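Local atomic coordinates of alternansucrase (Leuconostoc mesenteroides, PDB entry 6HVG), a protein that belongs to glycoside hydrolase family 70, combining a TIM-barrel-type core with choline-binding-like repeats and a bound calcium ion. Residues L705-Y709 with D721-P725; M679-V683 with S727-V731; N732-N736 with G861-A865; L880-F886 with I928-G933; D648-N652 with V1033-A1039. All blocks are in the same frame, centred on the assembly; numbering follows the deposited sequence.

How the interactions relate
Four of the contacts form a connected chain. Interaction 1 is nested inside the loop closed by interaction 2 and touches it where D706 OD2 lies 3.1 Å from T729 N, probably a hydrogen bond. N732 and I734 of interaction 3 pack against L705, D706 and Y709 of interaction 1, and V731 brushes N736. Interactions 3 and 4, with centres about 10 Å apart, meet in one sheet, where strands 862-866 and 881-885 are neighbours, A865 O lying 2.8 Å from T882 N, probably a hydrogen bond. Interaction 5 stands apart, its centre about 20 Å from that of interaction 2, and the loop it closes encloses the other four. The calcium ligands E575, D581, N625 and D1159 belong to none of the five contacts.

Interaction 1: residues L705-Y709 with D721-P725; sequences LDTGY and DKNRP
R724 reaches across to D706 and lies against the turn at G708 and Y709, while a backbone bond clasps the far end of the contact. There the chains are close and directly bonded: D721 N donates to Y709 O at 3.0 Å, and D721 CB packs 3.4 Å from the same Y709 O. R724, bent at chi3 (67°), lays one face of its guanidinium over the peptide of the 3-10 turn. Y709 N sits above the centre of the group, and G708 O lies above the rim, 3.3 Å from R724 NE but too poorly aligned for a hydrogen bond. Glycine suits position 708 because no side chain comes between the peptide and the arginine. The guanidinium end is held more loosely. R724 NH2 meets D706 OD1 at 3.2 Å, on the syn lone pair, in a salt bridge whose two planes are turned 41° apart, whereas the bond from R724 NH1 to D706 OD2 is weak at 3.4 Å. D706 OD2 has a second partner in T729 N, which helps to hold the carboxylate. None of the residues that touch is buried, so solvent probably weakens the charge pairing. The contact joins two parts of the loop between helix 681-692 and strand 735-736 across eleven residues. Within the second segment D721 OD1 accepts from N723 N, which comes from above the carboxylate plane, the bond that defines an Asx turn.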
# COMPACT_ATOMS: atom_id res chain seq x y z
N LEU A 705 -15.72 -27.71 -3.13
CA LEU A 705 -15.55 -29.11 -2.78
C LEU A 705 -14.09 -29.54 -2.64
O LEU A 705 -13.78 -30.35 -1.76
CB LEU A 705 -16.26 -30.01 -3.81
CG LEU A 705 -17.76 -29.80 -4.02
CD1 LEU A 705 -18.33 -30.78 -5.03
CD2 LEU A 705 -18.53 -29.93 -2.72
N ASP A 706 -13.21 -29.02 -3.52
CA ASP A 706 -11.80 -29.41 -3.58
C ASP A 706 -11.74 -30.92 -3.76
O ASP A 706 -11.24 -31.64 -2.89
CB ASP A 706 -11.07 -28.91 -2.32
CG ASP A 706 -9.58 -29.25 -2.32
OD1 ASP A 706 -8.95 -29.27 -3.40
OD2 ASP A 706 -9.01 -29.49 -1.23
N THR A 707 -12.28 -31.41 -4.87
CA THR A 707 -12.36 -32.86 -5.12
C THR A 707 -10.99 -33.51 -5.23
O THR A 707 -10.83 -34.69 -4.93
CB THR A 707 -13.19 -33.18 -6.37
OG1 THR A 707 -12.69 -32.45 -7.49
CG2 THR A 707 -14.65 -32.78 -6.15
N GLY A 708 -10.00 -32.72 -5.64
CA GLY A 708 -8.62 -33.17 -5.65
C GLY A 708 -8.17 -33.76 -4.33
O GLY A 708 -7.18 -34.47 -4.28
N TYR A 709 -8.87 -33.42 -3.26
CA TYR A 709 -8.61 -33.99 -1.95
C TYR A 709 -8.56 -35.51 -2.07
O TYR A 709 -7.65 -36.13 -1.54
CB TYR A 709 -9.70 -33.56 -0.97
CG TYR A 709 -9.57 -34.19 0.41
CD1 TYR A 709 -8.63 -33.73 1.31
CD2 TYR A 709 -10.40 -35.24 0.81
CE1 TYR A 709 -8.51 -34.29 2.56
CE2 TYR A 709 -10.27 -35.82 2.05
CZ TYR A 709 -9.32 -35.34 2.93
OH TYR A 709 -9.18 -35.92 4.17
N ASP A 721 -5.87 -38.49 -0.99
CA ASP A 721 -4.60 -38.32 -1.66
C ASP A 721 -3.51 -37.90 -0.67
O ASP A 721 -3.42 -36.75 -0.26
CB ASP A 721 -4.74 -37.28 -2.78
CG ASP A 721 -3.57 -37.27 -3.77
OD1 ASP A 721 -2.52 -37.88 -3.51
OD2 ASP A 721 -3.73 -36.62 -4.82
N LYS A 722 -2.68 -38.87 -0.32
CA LYS A 722 -1.64 -38.68 0.68
C LYS A 722 -0.56 -37.70 0.20
O LYS A 722 0.10 -37.09 1.03
CB LYS A 722 -1.01 -40.06 1.01
CG LYS A 722 -0.63 -40.28 2.46
CD LYS A 722 -0.11 -41.72 2.64
CE LYS A 722 0.66 -41.93 3.95
NZ LYS A 722 1.63 -43.08 3.89
N ASN A 723 -0.37 -37.54 -1.11
CA ASN A 723 0.75 -36.73 -1.61
C ASN A 723 0.41 -35.71 -2.70
O ASN A 723 0.72 -35.89 -3.88
CB ASN A 723 1.91 -37.64 -2.06
CG ASN A 723 1.45 -38.82 -2.90
OD1 ASN A 723 1.75 -39.97 -2.58
ND2 ASN A 723 0.70 -38.54 -3.97
N ARG A 724 -0.18 -34.60 -2.29
CA ARG A 724 -0.51 -33.49 -3.19
C ARG A 724 0.46 -32.36 -2.91
O ARG A 724 1.04 -32.32 -1.82
CB ARG A 724 -1.93 -32.97 -2.93
CG ARG A 724 -3.05 -34.00 -2.97
CD ARG A 724 -4.34 -33.37 -2.47
NE ARG A 724 -4.86 -32.33 -3.36
CZ ARG A 724 -5.67 -31.34 -3.00
NH1 ARG A 724 -6.08 -31.19 -1.76
NH2 ARG A 724 -6.08 -30.47 -3.92
N PRO A 725 0.63 -31.43 -3.87
CA PRO A 725 1.49 -30.23 -3.69
C PRO A 725 0.99 -29.12 -2.69
O PRO A 725 0.92 -27.95 -3.07
CB PRO A 725 1.65 -29.69 -5.13
CG PRO A 725 0.66 -30.43 -5.99
CD PRO A 725 0.38 -31.72 -5.30

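Interaction 2: residues M679-V683 with S727-V731; sequences MDYTV and SGTLV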
# COMPACT_ATOMS: atom_id res chain seq x y z
N MET A 679 -6.49 -18.53 10.96
CA MET A 679 -7.57 -18.23 10.03
C MET A 679 -7.56 -19.28 8.94
O MET A 679 -6.56 -20.00 8.75
CB MET A 679 -7.41 -16.85 9.41
CG MET A 679 -6.61 -16.82 8.10
SD MET A 679 -6.08 -15.22 7.53
CE MET A 679 -7.42 -14.13 7.87
N ASP A 680 -8.66 -19.35 8.20
CA ASP A 680 -8.78 -20.25 7.06
C ASP A 680 -9.12 -19.43 5.84
O ASP A 680 -10.28 -19.32 5.44
CB ASP A 680 -9.84 -21.32 7.33
CG ASP A 680 -10.00 -22.29 6.18
OD1 ASP A 680 -9.14 -22.29 5.26
OD2 ASP A 680 -11.00 -23.06 6.19
N TYR A 681 -8.09 -18.83 5.25
CA TYR A 681 -8.26 -17.98 4.09
C TYR A 681 -8.73 -18.77 2.86
O TYR A 681 -9.33 -18.20 1.97
CB TYR A 681 -6.98 -17.21 3.76
CG TYR A 681 -7.20 -16.12 2.73
CD1 TYR A 681 -8.16 -15.13 2.95
CD2 TYR A 681 -6.50 -16.10 1.52
CE1 TYR A 681 -8.40 -14.14 2.02
CE2 TYR A 681 -6.75 -15.11 0.57
CZ TYR A 681 -7.69 -14.13 0.82
OH TYR A 681 -7.95 -13.13 -0.09
N THR A 682 -8.50 -20.08 2.84
CA THR A 682 -8.88 -20.89 1.68
C THR A 682 -10.38 -20.81 1.45
O THR A 682 -10.83 -20.68 0.30
CB THR A 682 -8.44 -22.37 1.81
OG1 THR A 682 -9.11 -22.98 2.91
CG2 THR A 682 -6.93 -22.50 2.01
N VAL A 683 -11.16 -20.85 2.53
CA VAL A 683 -12.62 -20.73 2.43
C VAL A 683 -13.06 -19.27 2.18
O VAL A 683 -13.96 -19.02 1.39
CB VAL A 683 -13.37 -21.39 3.63
CG1 VAL A 683 -13.21 -20.61 4.92
CG2 VAL A 683 -14.84 -21.54 3.35
N SER A 727 -1.88 -28.09 -1.39
CA SER A 727 -2.93 -27.27 -1.99
C SER A 727 -4.34 -27.60 -1.45
O SER A 727 -4.56 -28.49 -0.61
CB SER A 727 -2.88 -27.45 -3.51
OG SER A 727 -2.53 -28.77 -3.87
N GLY A 728 -5.29 -26.80 -1.91
CA GLY A 728 -6.70 -27.04 -1.63
C GLY A 728 -7.15 -26.42 -0.32
O GLY A 728 -6.40 -25.73 0.37
N THR A 729 -8.39 -26.73 0.04
CA THR A 729 -9.05 -26.06 1.13
C THR A 729 -8.58 -26.79 2.38
O THR A 729 -8.24 -27.98 2.32
CB THR A 729 -10.59 -26.09 0.97
OG1 THR A 729 -11.16 -25.04 1.75
CG2 THR A 729 -11.19 -27.44 1.43
N LEU A 730 -8.55 -26.07 3.49
CA LEU A 730 -7.98 -26.58 4.75
C LEU A 730 -8.72 -27.78 5.32
O LEU A 730 -8.10 -28.69 5.88
CB LEU A 730 -7.98 -25.47 5.76
CG LEU A 730 -7.54 -25.81 7.18
CD1 LEU A 730 -6.07 -26.19 7.19
CD2 LEU A 730 -7.80 -24.64 8.12
N VAL A 731 -10.05 -27.78 5.18
CA VAL A 731 -10.90 -28.86 5.70
C VAL A 731 -11.82 -29.37 4.59
O VAL A 731 -12.65 -28.62 4.08
CB VAL A 731 -11.75 -28.36 6.88
CG1 VAL A 731 -12.74 -29.42 7.36
CG2 VAL A 731 -10.87 -27.91 8.03
O HOH W 1 -11.71 -25.62 4.77
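The N-terminal cap of helix 681-692, just after barrel strand 678-679, is where D680 and T682 meet T729 and L730 of the incoming loop. T682 OG1 is the central polar atom. It accepts a fairly straight hydrogen bond (157°) from L730 N at 3.2 Å, and the side chains of T682 and T729 cross at about a right angle, T729 OG1 lying 3.1 Å from T682 OG1. With chi1 at 63°, T682 places its hydroxyl between the backbone N and the carbonyl carbon, which turns OG1 toward the loop and brings the methyl CG2 to 3.7 Å from G728 O. Threonine thus offers its hydroxyl to the loop N-H while its methyl rests beside that carbonyl oxygen. D680 works on two sides. Its OD1 accepts a weak capping bond from T682 N, and its OD2 accepts a hydrogen bond from a water at 3.0 Å. That water also accepts from V731 N at 2.8 Å and is hydrogen-bonded to T729 OG1, tying the loop backbone to the cap. L730 supplies the apolar part, laying CB 3.4 Å from D680 OD1 and CD2 3.8 Å from D680 CG; beyond it N745 and I743 continue the packing. Glycine suits position 728 because its phi is positive (87°). Such a capped helix start right behind a parallel strand is typical of the beta-alpha turns of a (β/α)8 barrel.

Interaction 3: residues N732-N736 with G861-A865; sequences NRIAN and GQTMA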
# COMPACT_ATOMS: atom_id res chain seq x y z
N ASN A 732 -11.69 -30.64 4.23
CA ASN A 732 -12.60 -31.19 3.25
C ASN A 732 -13.97 -31.44 3.87
O ASN A 732 -14.08 -31.94 4.99
CB ASN A 732 -12.09 -32.48 2.60
CG ASN A 732 -12.77 -32.74 1.25
OD1 ASN A 732 -13.81 -33.40 1.17
ND2 ASN A 732 -12.22 -32.18 0.19
N ARG A 733 -15.01 -31.08 3.13
CA ARG A 733 -16.36 -31.18 3.61
C ARG A 733 -17.28 -31.94 2.66
O ARG A 733 -18.50 -31.92 2.81
CB ARG A 733 -16.89 -29.77 3.84
CG ARG A 733 -16.22 -29.08 5.02
CD ARG A 733 -16.78 -27.70 5.26
NE ARG A 733 -16.16 -27.06 6.41
CZ ARG A 733 -15.06 -26.31 6.38
NH1 ARG A 733 -14.42 -26.08 5.25
NH2 ARG A 733 -14.59 -25.80 7.50
N ILE A 734 -16.70 -32.67 1.71
CA ILE A 734 -17.48 -33.48 0.77
C ILE A 734 -18.20 -34.58 1.52
O ILE A 734 -19.40 -34.77 1.33
CB ILE A 734 -16.59 -34.10 -0.32
CG1 ILE A 734 -16.09 -32.99 -1.26
CG2 ILE A 734 -17.34 -35.18 -1.08
CD1 ILE A 734 -15.00 -33.42 -2.24
N ALA A 735 -17.46 -35.29 2.37
CA ALA A 735 -18.06 -36.28 3.28
C ALA A 735 -17.28 -36.31 4.59
O ALA A 735 -16.51 -37.23 4.84
CB ALA A 735 -18.08 -37.65 2.64
N ASN A 736 -17.51 -35.29 5.41
CA ASN A 736 -16.79 -35.13 6.67
C ASN A 736 -17.56 -35.77 7.81
O ASN A 736 -18.50 -35.18 8.32
CB ASN A 736 -16.54 -33.63 6.94
CG ASN A 736 -15.76 -33.39 8.21
OD1 ASN A 736 -15.61 -34.27 9.00
ND2 ASN A 736 -15.25 -32.19 8.38
N GLY A 861 -22.17 -34.84 11.41
CA GLY A 861 -21.32 -34.86 10.24
C GLY A 861 -21.80 -33.92 9.15
O GLY A 861 -22.89 -33.35 9.24
N GLN A 862 -20.98 -33.76 8.12
CA GLN A 862 -21.32 -32.90 6.99
C GLN A 862 -21.13 -33.61 5.68
O GLN A 862 -20.30 -34.53 5.57
CB GLN A 862 -20.48 -31.63 7.02
CG GLN A 862 -20.76 -30.67 5.89
CD GLN A 862 -20.12 -29.31 6.10
OE1 GLN A 862 -19.27 -29.14 6.96
NE2 GLN A 862 -20.61 -28.32 5.36
N THR A 863 -21.92 -33.22 4.69
CA THR A 863 -21.62 -33.51 3.28
C THR A 863 -21.78 -32.24 2.49
O THR A 863 -22.43 -31.29 2.91
CB THR A 863 -22.53 -34.57 2.63
OG1 THR A 863 -23.89 -34.14 2.69
CG2 THR A 863 -22.37 -35.94 3.29
N MET A 864 -21.16 -32.25 1.32
CA MET A 864 -21.17 -31.13 0.43
C MET A 864 -21.00 -31.71 -0.98
O MET A 864 -20.13 -32.56 -1.22
CB MET A 864 -20.07 -30.14 0.78
CG MET A 864 -20.23 -28.78 0.12
SD MET A 864 -18.89 -27.60 0.51
CE MET A 864 -19.37 -27.08 2.14
N ALA A 865 -21.86 -31.26 -1.89
CA ALA A 865 -21.88 -31.72 -3.27
C ALA A 865 -22.36 -30.58 -4.15
O ALA A 865 -22.81 -29.55 -3.66
CB ALA A 865 -22.80 -32.92 -3.42
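The guanidinium of R733 and the amide of Q862 meet at 63° between their planes, with Q862 OE1 in the guanidinium plane at its edge. The touch itself is made by the arginine's extended aliphatic chain, R733 CD lying 3.3 Å from Q862 OE1. The polar ends are satisfied by the loop at N817 and K818 and by S883 of strand 881-885: R733 NE donates to K818 O, Q862 OE1 accepts from K818 N, and Q862 NE2 reaches N817 and S883. A long arginine and an extended glutamine thus both reach that loop. M864, bent at chi3 (-78°), curls its methyl CE back to 4.0 Å from R733 CB. The backbones form a short antiparallel ladder. In the hydrogen-bonded pair, Q862 N donates to N736 O and N736 N to Q862 O, both at 2.9 Å, the first nearly straight (173°). A735 and T863 make the non-hydrogen-bonded pair. Farther along, M864 N donates to I734 O at 3.1 Å, and N732 OD1 folds the chain into an Asx turn by accepting from I734 N. Strand 735-736 pairs along one side of strand 862-866, which follows helix 844-857 and has strand 881-885 on its other side.

Interaction 4: residues L880-F886 with I928-G933; sequences LLTSVRF and ITLHMG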
# COMPACT_ATOMS: atom_id res chain seq x y z
N LEU A 880 -25.51 -25.96 -8.59
CA LEU A 880 -26.12 -25.61 -7.32
C LEU A 880 -25.45 -26.45 -6.23
O LEU A 880 -25.34 -27.67 -6.37
CB LEU A 880 -27.65 -25.84 -7.36
CG LEU A 880 -28.58 -24.67 -6.97
CD1 LEU A 880 -28.14 -23.30 -7.44
CD2 LEU A 880 -30.00 -24.90 -7.47
N LEU A 881 -24.97 -25.80 -5.17
CA LEU A 881 -24.25 -26.50 -4.09
C LEU A 881 -25.21 -26.97 -3.00
O LEU A 881 -26.06 -26.22 -2.57
CB LEU A 881 -23.16 -25.60 -3.49
CG LEU A 881 -22.36 -26.13 -2.30
CD1 LEU A 881 -20.88 -25.83 -2.44
CD2 LEU A 881 -22.86 -25.55 -1.00
N THR A 882 -25.05 -28.22 -2.57
CA THR A 882 -25.88 -28.78 -1.54
C THR A 882 -25.05 -29.19 -0.33
O THR A 882 -24.20 -30.07 -0.43
CB THR A 882 -26.71 -29.96 -2.06
OG1 THR A 882 -25.86 -30.93 -2.68
CG2 THR A 882 -27.73 -29.47 -3.07
N SER A 883 -25.30 -28.54 0.79
CA SER A 883 -24.57 -28.77 2.05
C SER A 883 -25.56 -29.18 3.12
O SER A 883 -26.57 -28.51 3.32
CB SER A 883 -23.81 -27.51 2.51
OG SER A 883 -23.02 -27.76 3.66
N VAL A 884 -25.24 -30.27 3.82
CA VAL A 884 -26.11 -30.89 4.80
C VAL A 884 -25.36 -31.13 6.10
O VAL A 884 -24.19 -31.45 6.06
CB VAL A 884 -26.64 -32.27 4.31
CG1 VAL A 884 -27.41 -32.98 5.41
CG2 VAL A 884 -27.49 -32.09 3.06
N ARG A 885 -26.04 -30.97 7.23
CA ARG A 885 -25.57 -31.46 8.52
C ARG A 885 -26.65 -32.42 9.07
O ARG A 885 -27.83 -32.12 8.98
CB ARG A 885 -25.32 -30.30 9.51
CG ARG A 885 -24.07 -29.43 9.26
CD ARG A 885 -22.70 -30.15 9.38
NE ARG A 885 -22.19 -30.26 10.75
CZ ARG A 885 -21.72 -29.23 11.46
NH1 ARG A 885 -21.67 -28.00 10.96
NH2 ARG A 885 -21.30 -29.43 12.70
N PHE A 886 -26.24 -33.53 9.69
CA PHE A 886 -27.17 -34.61 10.07
C PHE A 886 -27.84 -34.58 11.46
O PHE A 886 -28.95 -35.09 11.59
CB PHE A 886 -26.45 -35.94 9.91
CG PHE A 886 -25.90 -36.17 8.54
CD1 PHE A 886 -26.75 -36.28 7.45
CD2 PHE A 886 -24.54 -36.27 8.34
CE1 PHE A 886 -26.24 -36.50 6.17
CE2 PHE A 886 -24.02 -36.49 7.07
CZ PHE A 886 -24.88 -36.61 5.98
N ILE A 928 -33.52 -31.34 -8.13
CA ILE A 928 -32.38 -31.05 -7.26
C ILE A 928 -32.62 -31.61 -5.87
O ILE A 928 -33.68 -31.40 -5.28
CB ILE A 928 -32.08 -29.54 -7.24
CG1 ILE A 928 -31.36 -29.18 -8.53
CG2 ILE A 928 -31.21 -29.16 -6.05
CD1 ILE A 928 -31.16 -27.70 -8.71
N THR A 929 -31.63 -32.32 -5.34
CA THR A 929 -31.81 -33.11 -4.13
C THR A 929 -30.87 -32.77 -2.97
O THR A 929 -29.66 -32.59 -3.13
CB THR A 929 -31.65 -34.61 -4.42
OG1 THR A 929 -32.47 -34.96 -5.53
CG2 THR A 929 -32.07 -35.41 -3.22
N LEU A 930 -31.46 -32.71 -1.78
CA LEU A 930 -30.74 -32.62 -0.52
C LEU A 930 -30.78 -33.96 0.19
O LEU A 930 -31.81 -34.37 0.67
CB LEU A 930 -31.40 -31.58 0.39
CG LEU A 930 -31.10 -30.10 0.18
CD1 LEU A 930 -31.95 -29.27 1.13
CD2 LEU A 930 -29.63 -29.78 0.37
N HIS A 931 -29.64 -34.64 0.28
CA HIS A 931 -29.60 -35.91 0.98
C HIS A 931 -29.47 -35.65 2.50
O HIS A 931 -28.38 -35.67 3.08
CB HIS A 931 -28.45 -36.80 0.46
CG HIS A 931 -28.51 -37.06 -1.01
ND1 HIS A 931 -27.86 -36.25 -1.93
CD2 HIS A 931 -29.15 -38.01 -1.73
CE1 HIS A 931 -28.10 -36.70 -3.14
NE2 HIS A 931 -28.88 -37.77 -3.05
N MET A 932 -30.62 -35.43 3.12
CA MET A 932 -30.72 -35.17 4.56
C MET A 932 -30.30 -36.37 5.40
O MET A 932 -30.09 -36.23 6.60
CB MET A 932 -32.16 -34.82 4.93
CG MET A 932 -32.65 -33.50 4.35
SD MET A 932 -31.82 -32.08 5.08
CE MET A 932 -30.74 -31.66 3.78
N GLY A 933 -30.28 -37.56 4.80
CA GLY A 933 -29.69 -38.73 5.41
C GLY A 933 -30.68 -39.78 5.86
O GLY A 933 -31.82 -39.48 6.15
O HOH W 2 -29.81 -33.80 7.75
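V884 and M932 are brought together by their torsions: chi1 of 173° sets V884 CG2 beside its backbone N, while M932 is bent at chi2 (-68°) and again at chi3, so that a side chain whose first bond points away still delivers CE to 3.4 Å from V884 CG2. The two strands belong to different sheets of the antiparallel beta domain of this family 70 protein. They run side by side in nearly the same direction, without pairing, their axes 7.1 Å apart at closest approach and their directions 21° apart, with no direct hydrogen bond between them. Side chains meeting other side chains and backbone oxygens carry the contact. The flexible, unbranched methionine can reach across, and the beta-branched valine and threonine suit extended strands. L930 lays CD2 3.8 Å from T882 CB, and also lies against V884. At the far end L880 and I928 cross at about a right angle, L880 CD2 meeting I928 CD1 methyl to methyl. T882 OG1 is turned to A865 O in a weak bond, which leaves its methyl CG2 to pack against T929 O. F886 closes the other end with a ring edge: CD1 lies 3.4 Å from M932 O, in the ring plane, so a weakly positive C-H rim faces a carbonyl. There the second strand ends in an inverse gamma turn centred on H931, and G933 suits its place with a positive phi. A water completes this end, donating to R885 O at 2.9 Å and to M932 O at 2.7 Å.

Interaction 5: residues D648-N652 with V1033-A1039; sequences DANAN and VFHSNAA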
# COMPACT_ATOMS: atom_id res chain seq x y z
N ASP A 648 -10.01 -29.44 26.68
CA ASP A 648 -10.74 -28.58 25.76
C ASP A 648 -11.52 -27.47 26.47
O ASP A 648 -11.69 -26.38 25.91
CB ASP A 648 -11.71 -29.41 24.91
CG ASP A 648 -11.00 -30.22 23.84
OD1 ASP A 648 -9.79 -29.99 23.61
OD2 ASP A 648 -11.68 -31.08 23.23
N ALA A 649 -11.98 -27.73 27.70
CA ALA A 649 -12.71 -26.73 28.47
C ALA A 649 -11.81 -25.56 28.88
O ALA A 649 -12.24 -24.40 28.86
CB ALA A 649 -13.34 -27.37 29.71
N ASN A 650 -10.58 -25.87 29.27
CA ASN A 650 -9.59 -24.83 29.60
C ASN A 650 -9.19 -24.02 28.37
O ASN A 650 -9.16 -22.79 28.40
CB ASN A 650 -8.32 -25.46 30.20
CG ASN A 650 -8.52 -25.98 31.60
OD1 ASN A 650 -9.64 -26.01 32.13
ND2 ASN A 650 -7.43 -26.40 32.22
N ALA A 651 -8.87 -24.74 27.29
CA ALA A 651 -8.51 -24.15 26.01
C ALA A 651 -9.63 -23.25 25.51
O ALA A 651 -9.39 -22.09 25.18
CB ALA A 651 -8.21 -25.24 24.98
N ASN A 652 -10.85 -23.77 25.47
CA ASN A 652 -11.99 -23.05 24.91
C ASN A 652 -12.54 -21.95 25.79
O ASN A 652 -13.32 -21.13 25.31
CB ASN A 652 -13.09 -24.00 24.49
CG ASN A 652 -12.63 -24.99 23.42
OD1 ASN A 652 -11.44 -25.09 23.09
ND2 ASN A 652 -13.59 -25.72 22.84
N VAL A 1033 -3.20 -27.40 22.02
CA VAL A 1033 -4.17 -26.65 22.79
C VAL A 1033 -5.56 -26.83 22.18
O VAL A 1033 -6.40 -27.51 22.77
CB VAL A 1033 -3.78 -25.16 22.86
CG1 VAL A 1033 -4.89 -24.31 23.47
CG2 VAL A 1033 -2.51 -24.99 23.65
N PHE A 1034 -5.81 -26.21 21.04
CA PHE A 1034 -7.12 -26.32 20.41
C PHE A 1034 -7.26 -27.62 19.63
O PHE A 1034 -6.27 -28.17 19.12
CB PHE A 1034 -7.40 -25.10 19.54
CG PHE A 1034 -7.64 -23.86 20.33
CD1 PHE A 1034 -8.79 -23.72 21.09
CD2 PHE A 1034 -6.71 -22.83 20.35
CE1 PHE A 1034 -9.01 -22.57 21.84
CE2 PHE A 1034 -6.90 -21.69 21.10
CZ PHE A 1034 -8.05 -21.54 21.83
N HIS A 1035 -8.49 -28.11 19.56
CA HIS A 1035 -8.81 -29.31 18.79
C HIS A 1035 -10.10 -29.08 18.04
O HIS A 1035 -11.08 -28.66 18.65
CB HIS A 1035 -8.93 -30.54 19.69
CG HIS A 1035 -7.66 -30.89 20.40
ND1 HIS A 1035 -7.40 -30.47 21.69
CD2 HIS A 1035 -6.57 -31.58 20.00
CE1 HIS A 1035 -6.20 -30.89 22.05
NE2 HIS A 1035 -5.67 -31.54 21.03
N SER A 1036 -10.09 -29.35 16.73
CA SER A 1036 -11.29 -29.15 15.93
C SER A 1036 -12.21 -30.31 16.23
O SER A 1036 -11.89 -31.46 15.91
CB SER A 1036 -10.97 -29.09 14.43
OG SER A 1036 -12.09 -28.59 13.70
N ASN A 1037 -13.33 -30.01 16.87
CA ASN A 1037 -14.33 -31.00 17.19
C ASN A 1037 -15.67 -30.32 17.42
O ASN A 1037 -15.77 -29.11 17.26
CB ASN A 1037 -13.89 -31.83 18.40
CG ASN A 1037 -13.57 -30.99 19.62
OD1 ASN A 1037 -14.27 -30.02 19.94
ND2 ASN A 1037 -12.55 -31.38 20.34
N ALA A 1038 -16.69 -31.08 17.80
CA ALA A 1038 -18.04 -30.54 17.96
C ALA A 1038 -18.11 -29.46 19.01
O ALA A 1038 -18.88 -28.51 18.86
CB ALA A 1038 -19.01 -31.65 18.29
N ALA A 1039 -17.28 -29.57 20.05
CA ALA A 1039 -17.25 -28.54 21.10
C ALA A 1039 -16.69 -27.23 20.59
O ALA A 1039 -17.30 -26.19 20.78
CB ALA A 1039 -16.47 -29.03 22.31
O HOH W 3 -10.13 -27.17 21.70
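A651 faces V1033 where helix 648-652 comes closest to the irregular chain 1033-1037, their CA atoms 6.0 Å apart. That chain passes alongside helix 648-652 and beyond N1037 enters a weakly bonded helix. The small alanine allows this approach: A651 CB lies 3.6 Å from V1033 O and packs on V1033 CG1. D648 is the main polar group. Its OD1 accepts from H1035 ND1 at 3.1 Å on the syn lone pair, OD1 standing at the ring edge, 23° out of its plane, with the carboxylate turned 44° against the ring. Its OD2 takes a second hydrogen bond, N1037 ND2 coming from above the carboxylate plane at 3.0 Å. One aspartate thus grips two points of the loop. Both segments lead within a few residues into strands of the (β/α)8 barrel, 657-658 and 1045-1047, and N1037 is the N-cap of the short helix 1038-1041, its OD1 accepting from L1040 N. A chi1 of 56° lets N1037 serve the cap and D648 with opposite ends of one amide. H1035 NE2 has its own acceptor in D1030 OD2, and two carboxylates may favour a positively charged ring. A water accepts from H1035 N at 2.9 Å and donates to N652 OD1 at 2.8 Å, with a weaker bond to D648 OD1. N652 OD1 also lies at the edge of the F1034 ring, 3.6 Å from F1034 CD1.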